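RagA protein (Porphyromonas gingivalis, PDB 6SLN) probably takes up peptides across the outer membrane of Porphyromonas gingivalis as a TonB-dependent receptor with a plug and a beta-barrel. Local coordinates at residues N238-E244 and N889-L895; N874-F878 and H919-N923. All coordinates share one frame; numbering follows the deposited sequence.

Contact 1: N238-E244 and N889-L895; sequences NMMTGDE and NKDKMLL
Met239 and Asp891 form a single backbone bridge, their CA atoms 4.4 Å apart. Two bonds flank it in the pattern of a non-hydrogen-bonded antiparallel pair. Lys892 N gives to Asn238 O at 2.9 Å, nearly straight at 173°, and Met240 N gives to Lys890 O. Past the bridge both segments turn, 238-244 into a helix and 889-895 into a 3-10 segment.

Lys892 makes the main charged link. An extended aliphatic chain passes Asn238 O and Met239 O before a bend at the last torsion (chi4 -78°) brings NZ to 2.9 Å from Glu244 OE1, on the syn side of the carboxylate. A weaker bond reaches OE2. OE1 is also met on its anti side by Thr241 N, and Thr241 OG1 in turn accepts from Glu244 N. This capping box at the helix start therefore orients the carboxylate that receives the lysine.

Asn889 reaches back to the backbone of 238-244: its ND2 donates to Met240 O at 3.1 Å, close to the amide plane, while a water weakly joins OD1 to Thr241 O. The extended side chain of Met240 slides past Leu895 in the opposite direction, bringing CE to 3.7 Å from Leu895 CD2 and 4.0 Å from Leu894 CB. Met239, by contrast, is bent at chi2 and chi3, so that CE folds back to 3.4 Å from Lys890 C. Asn238 ND2 makes a weak bond to Asp891 OD2; the other oxygen of Asp891, OD1, accepts from Met893 N in an Asx turn.

Leu245 and Phe248 of helix 242-252 pack against Met240, Phe248 also meets Leu894, and Asn889 ND2 bonds Leu395 O in helix 390-396. The contact is structural packing away from the barrel wall, joining the long loop between barrel strands 857-873 and 921-937 to the start of helix 242-252.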
# COMPACT_ATOMS: atom_id res chain seq x y z
N ASN A 238 -27.59 -19.53 -35.64
CA ASN A 238 -27.74 -18.81 -36.89
C ASN A 238 -26.46 -18.17 -37.40
O ASN A 238 -26.50 -17.46 -38.41
CB ASN A 238 -28.80 -17.73 -36.72
CG ASN A 238 -28.65 -16.98 -35.38
OD1 ASN A 238 -29.16 -17.43 -34.35
ND2 ASN A 238 -27.90 -15.87 -35.40
N MET A 239 -25.32 -18.38 -36.72
CA MET A 239 -24.10 -17.73 -37.16
C MET A 239 -23.47 -18.49 -38.34
O MET A 239 -23.64 -19.70 -38.50
CB MET A 239 -23.09 -17.58 -36.01
CG MET A 239 -23.54 -16.70 -34.82
SD MET A 239 -23.94 -14.98 -35.23
CE MET A 239 -22.34 -14.43 -35.84
N MET A 240 -22.75 -17.74 -39.17
CA MET A 240 -22.06 -18.31 -40.31
C MET A 240 -21.06 -19.36 -39.85
O MET A 240 -20.45 -19.26 -38.78
CB MET A 240 -21.33 -17.22 -41.10
CG MET A 240 -22.17 -16.42 -42.09
SD MET A 240 -21.15 -15.10 -42.78
CE MET A 240 -22.33 -14.24 -43.80
N THR A 241 -20.90 -20.38 -40.67
CA THR A 241 -19.85 -21.36 -40.49
C THR A 241 -18.52 -20.77 -40.96
O THR A 241 -18.44 -19.61 -41.39
CB THR A 241 -20.18 -22.64 -41.25
OG1 THR A 241 -20.31 -22.32 -42.64
CG2 THR A 241 -21.47 -23.25 -40.73
N GLY A 242 -17.46 -21.57 -40.86
CA GLY A 242 -16.17 -21.14 -41.34
C GLY A 242 -16.24 -20.90 -42.83
O GLY A 242 -15.90 -19.81 -43.31
N ASP A 243 -16.68 -21.92 -43.58
CA ASP A 243 -16.71 -21.81 -45.03
C ASP A 243 -17.55 -20.62 -45.45
O ASP A 243 -17.11 -19.78 -46.25
CB ASP A 243 -17.26 -23.09 -45.68
CG ASP A 243 -16.26 -24.24 -45.63
OD1 ASP A 243 -15.05 -23.98 -45.46
OD2 ASP A 243 -16.71 -25.40 -45.75
N GLU A 244 -18.75 -20.51 -44.89
CA GLU A 244 -19.67 -19.45 -45.27
C GLU A 244 -19.06 -18.07 -45.05
O GLU A 244 -19.12 -17.21 -45.94
CB GLU A 244 -20.97 -19.60 -44.50
CG GLU A 244 -21.77 -20.77 -44.94
CD GLU A 244 -23.00 -20.97 -44.10
OE1 GLU A 244 -22.97 -20.63 -42.89
OE2 GLU A 244 -23.98 -21.49 -44.66
N ASN A 889 -17.21 -12.89 -37.67
CA ASN A 889 -18.25 -13.81 -38.08
C ASN A 889 -19.60 -13.11 -37.98
O ASN A 889 -19.83 -12.32 -37.06
CB ASN A 889 -18.23 -15.06 -37.20
CG ASN A 889 -19.04 -16.20 -37.78
OD1 ASN A 889 -19.02 -16.44 -39.00
ND2 ASN A 889 -19.76 -16.93 -36.92
N LYS A 890 -20.47 -13.39 -38.95
CA LYS A 890 -21.74 -12.69 -39.12
C LYS A 890 -22.89 -13.68 -39.16
O LYS A 890 -22.70 -14.89 -39.35
CB LYS A 890 -21.73 -11.85 -40.40
CG LYS A 890 -20.64 -10.82 -40.47
CD LYS A 890 -21.00 -9.58 -39.64
CE LYS A 890 -19.79 -8.68 -39.41
NZ LYS A 890 -19.09 -8.23 -40.65
N ASP A 891 -24.10 -13.15 -38.98
CA ASP A 891 -25.31 -13.94 -39.12
C ASP A 891 -25.49 -14.44 -40.55
O ASP A 891 -25.25 -13.70 -41.52
CB ASP A 891 -26.52 -13.10 -38.70
CG ASP A 891 -27.80 -13.90 -38.63
OD1 ASP A 891 -28.16 -14.52 -39.65
OD2 ASP A 891 -28.46 -13.88 -37.56
N LYS A 892 -25.91 -15.71 -40.69
CA LYS A 892 -26.15 -16.31 -42.00
C LYS A 892 -27.02 -15.44 -42.90
O LYS A 892 -26.97 -15.59 -44.13
CB LYS A 892 -26.83 -17.69 -41.85
CG LYS A 892 -25.91 -18.83 -41.45
CD LYS A 892 -26.71 -20.05 -41.00
CE LYS A 892 -25.80 -21.19 -40.50
NZ LYS A 892 -25.13 -21.98 -41.58
N MET A 893 -27.82 -14.54 -42.33
CA MET A 893 -28.71 -13.71 -43.15
C MET A 893 -27.93 -12.89 -44.17
O MET A 893 -28.45 -12.63 -45.27
CB MET A 893 -29.56 -12.82 -42.25
CG MET A 893 -28.73 -11.91 -41.32
SD MET A 893 -29.54 -10.36 -40.87
CE MET A 893 -30.86 -10.99 -39.85
N LEU A 894 -26.69 -12.50 -43.87
CA LEU A 894 -25.98 -11.64 -44.81
C LEU A 894 -25.60 -12.36 -46.09
O LEU A 894 -25.13 -11.72 -47.03
CB LEU A 894 -24.74 -11.03 -44.16
CG LEU A 894 -25.04 -10.25 -42.87
CD1 LEU A 894 -23.86 -9.38 -42.40
CD2 LEU A 894 -26.32 -9.41 -42.99
N LEU A 895 -25.80 -13.68 -46.15
CA LEU A 895 -25.57 -14.39 -47.40
C LEU A 895 -26.66 -14.09 -48.41
O LEU A 895 -26.42 -14.23 -49.61
CB LEU A 895 -25.48 -15.89 -47.15
CG LEU A 895 -24.47 -16.32 -46.10
CD1 LEU A 895 -24.88 -17.65 -45.49
CD2 LEU A 895 -23.10 -16.39 -46.72
O HOH W 1 -16.90 -18.39 -39.19

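Contact 2: N874-F878 and H919-N923; sequences NDRYF and HLLEN
Arg876, Leu920 and Glu922 carry this interface, with Arg876 giving up the most surface. Its side chain slides past Leu920 in the opposite direction: Leu920 CD2 sits 3.6 Å from Arg876 CB and also lies over one guanidinium face, offset toward its rim. The leucine thus covers both the root and the head of the arginine. Its other branch, CD1, comes to 4.0 Å from Tyr877 CB, near the plane of the tyrosine ring and at its edge.

A bend at chi3 (33°) turns the guanidinium toward Glu922, where NH1 meets OE2 at 2.7 Å in a salt bridge. The bond is angled at 143°, and the carboxylate and guanidinium planes stand 62° apart, so the groups meet through one nitrogen and one oxygen. Glu922 reaches there with an extended chain beyond CG, and OE2 is approached from its anti side but well off the carboxylate plane. Lys968 pairs with the second oxygen, OE1, and Asn873 ND2 also bonds OE2; a carboxylate so surrounded is probably favoured in its charged form. The strongest polar partner of Arg876 lies outside the contact: NE forms a salt bridge with Glu880.

In the fold, helix 874-879 follows strand 857-873 directly, and strand 921-937 runs antiparallel to that strand in the beta-barrel typical of TonB-dependent receptors. Backbone bonds between Leu920 and Asn873 and between Glu922 and Met871 join the two. The helix, continuing from strand 857-873, lies beside the start of strand 921-937, to which the Arg876-Glu922 bridge ties it. Arg876 NH2 also approaches the edge of the His919 ring, 3.8 Å from CD2. On the helix itself, Asn874 ND2 hydrogen-bonds the backbone of a bound peptide, against which Tyr877 and Phe878 also pack.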
# COMPACT_ATOMS: atom_id res chain seq x y z
N ASN A 874 -26.96 -4.56 -28.84
CA ASN A 874 -25.75 -4.04 -29.44
C ASN A 874 -24.99 -5.11 -30.21
O ASN A 874 -24.38 -4.80 -31.24
CB ASN A 874 -24.86 -3.46 -28.35
CG ASN A 874 -24.08 -2.26 -28.80
OD1 ASN A 874 -23.78 -1.40 -28.00
ND2 ASN A 874 -23.74 -2.20 -30.07
N ASP A 875 -25.00 -6.36 -29.71
CA ASP A 875 -24.31 -7.46 -30.40
C ASP A 875 -24.74 -7.53 -31.85
O ASP A 875 -23.91 -7.67 -32.77
CB ASP A 875 -24.59 -8.80 -29.72
CG ASP A 875 -23.66 -9.10 -28.56
OD1 ASP A 875 -22.90 -8.20 -28.13
OD2 ASP A 875 -23.70 -10.24 -28.05
N ARG A 876 -26.05 -7.44 -32.09
CA ARG A 876 -26.55 -7.54 -33.45
C ARG A 876 -26.07 -6.39 -34.33
O ARG A 876 -26.11 -6.51 -35.55
CB ARG A 876 -28.08 -7.67 -33.46
CG ARG A 876 -28.56 -9.01 -32.90
CD ARG A 876 -30.05 -9.29 -33.05
NE ARG A 876 -30.58 -8.69 -34.27
CZ ARG A 876 -31.45 -7.69 -34.27
NH1 ARG A 876 -31.88 -7.19 -33.12
NH2 ARG A 876 -31.88 -7.17 -35.42
N TYR A 877 -25.56 -5.30 -33.75
CA TYR A 877 -24.95 -4.27 -34.58
C TYR A 877 -23.68 -4.78 -35.24
O TYR A 877 -23.29 -4.27 -36.30
CB TYR A 877 -24.66 -2.99 -33.78
CG TYR A 877 -23.90 -1.93 -34.55
CD1 TYR A 877 -22.52 -1.87 -34.54
CD2 TYR A 877 -24.58 -0.99 -35.30
CE1 TYR A 877 -21.83 -0.91 -35.26
CE2 TYR A 877 -23.90 -0.01 -36.01
CZ TYR A 877 -22.53 0.02 -35.99
OH TYR A 877 -21.87 1.00 -36.71
N PHE A 878 -23.05 -5.79 -34.65
CA PHE A 878 -21.89 -6.43 -35.23
C PHE A 878 -22.28 -7.64 -36.07
O PHE A 878 -21.85 -7.75 -37.23
CB PHE A 878 -20.93 -6.84 -34.12
CG PHE A 878 -20.45 -5.69 -33.33
CD1 PHE A 878 -19.33 -4.99 -33.73
CD2 PHE A 878 -21.15 -5.27 -32.20
CE1 PHE A 878 -18.89 -3.91 -33.01
CE2 PHE A 878 -20.72 -4.18 -31.47
CZ PHE A 878 -19.59 -3.50 -31.87
N HIS A 919 -35.05 -1.76 -35.48
CA HIS A 919 -34.31 -3.01 -35.54
C HIS A 919 -33.14 -2.85 -34.57
O HIS A 919 -32.59 -1.76 -34.45
CB HIS A 919 -33.80 -3.32 -36.95
CG HIS A 919 -32.35 -3.01 -37.16
ND1 HIS A 919 -31.92 -1.77 -37.59
CD2 HIS A 919 -31.24 -3.75 -36.98
CE1 HIS A 919 -30.60 -1.77 -37.66
NE2 HIS A 919 -30.16 -2.96 -37.30
N LEU A 920 -32.80 -3.93 -33.87
CA LEU A 920 -31.93 -3.90 -32.69
C LEU A 920 -32.71 -3.58 -31.42
O LEU A 920 -32.26 -3.96 -30.34
CB LEU A 920 -30.76 -2.91 -32.80
CG LEU A 920 -29.81 -3.03 -33.99
CD1 LEU A 920 -28.54 -2.24 -33.74
CD2 LEU A 920 -29.50 -4.48 -34.29
N LEU A 921 -33.85 -2.89 -31.50
CA LEU A 921 -34.65 -2.70 -30.28
C LEU A 921 -35.54 -3.92 -30.11
O LEU A 921 -36.57 -4.04 -30.76
CB LEU A 921 -35.47 -1.42 -30.33
CG LEU A 921 -36.20 -1.09 -29.01
CD1 LEU A 921 -35.22 -0.97 -27.80
CD2 LEU A 921 -37.11 0.16 -29.14
N GLU A 922 -35.17 -4.83 -29.22
CA GLU A 922 -35.88 -6.09 -29.09
C GLU A 922 -36.72 -6.14 -27.83
O GLU A 922 -36.37 -5.56 -26.80
CB GLU A 922 -34.90 -7.27 -29.08
CG GLU A 922 -34.12 -7.43 -30.36
CD GLU A 922 -33.23 -8.65 -30.31
OE1 GLU A 922 -33.70 -9.68 -29.76
OE2 GLU A 922 -32.07 -8.59 -30.79
N ASN A 923 -37.84 -6.86 -27.92
CA ASN A 923 -38.65 -7.23 -26.77
C ASN A 923 -37.90 -8.15 -25.82
O ASN A 923 -37.91 -9.38 -26.00
CB ASN A 923 -39.93 -7.89 -27.23
CG ASN A 923 -40.94 -8.02 -26.13
OD1 ASN A 923 -40.60 -8.38 -24.99
ND2 ASN A 923 -42.19 -7.72 -26.44

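From the N terminus the chain passes 238-244, then runs through most of the barrel strands to helix 874-879, which opens contact 2. Residues 889-895 then turn back to close contact 1 over 644 intervening residues, and 919-923 closes contact 2 over only 40. The segments alternate, so the two closures cross rather than nest. Their centres are about 17 Å apart, and Lys890 CE packs against Phe878 O at 3.1 Å, making them neighbours. Together they hold the long loop between strands 857-873 and 921-937 at two places: contact 2 at its ends, next to the strands, and contact 1 partway along, against the start of helix 242-252.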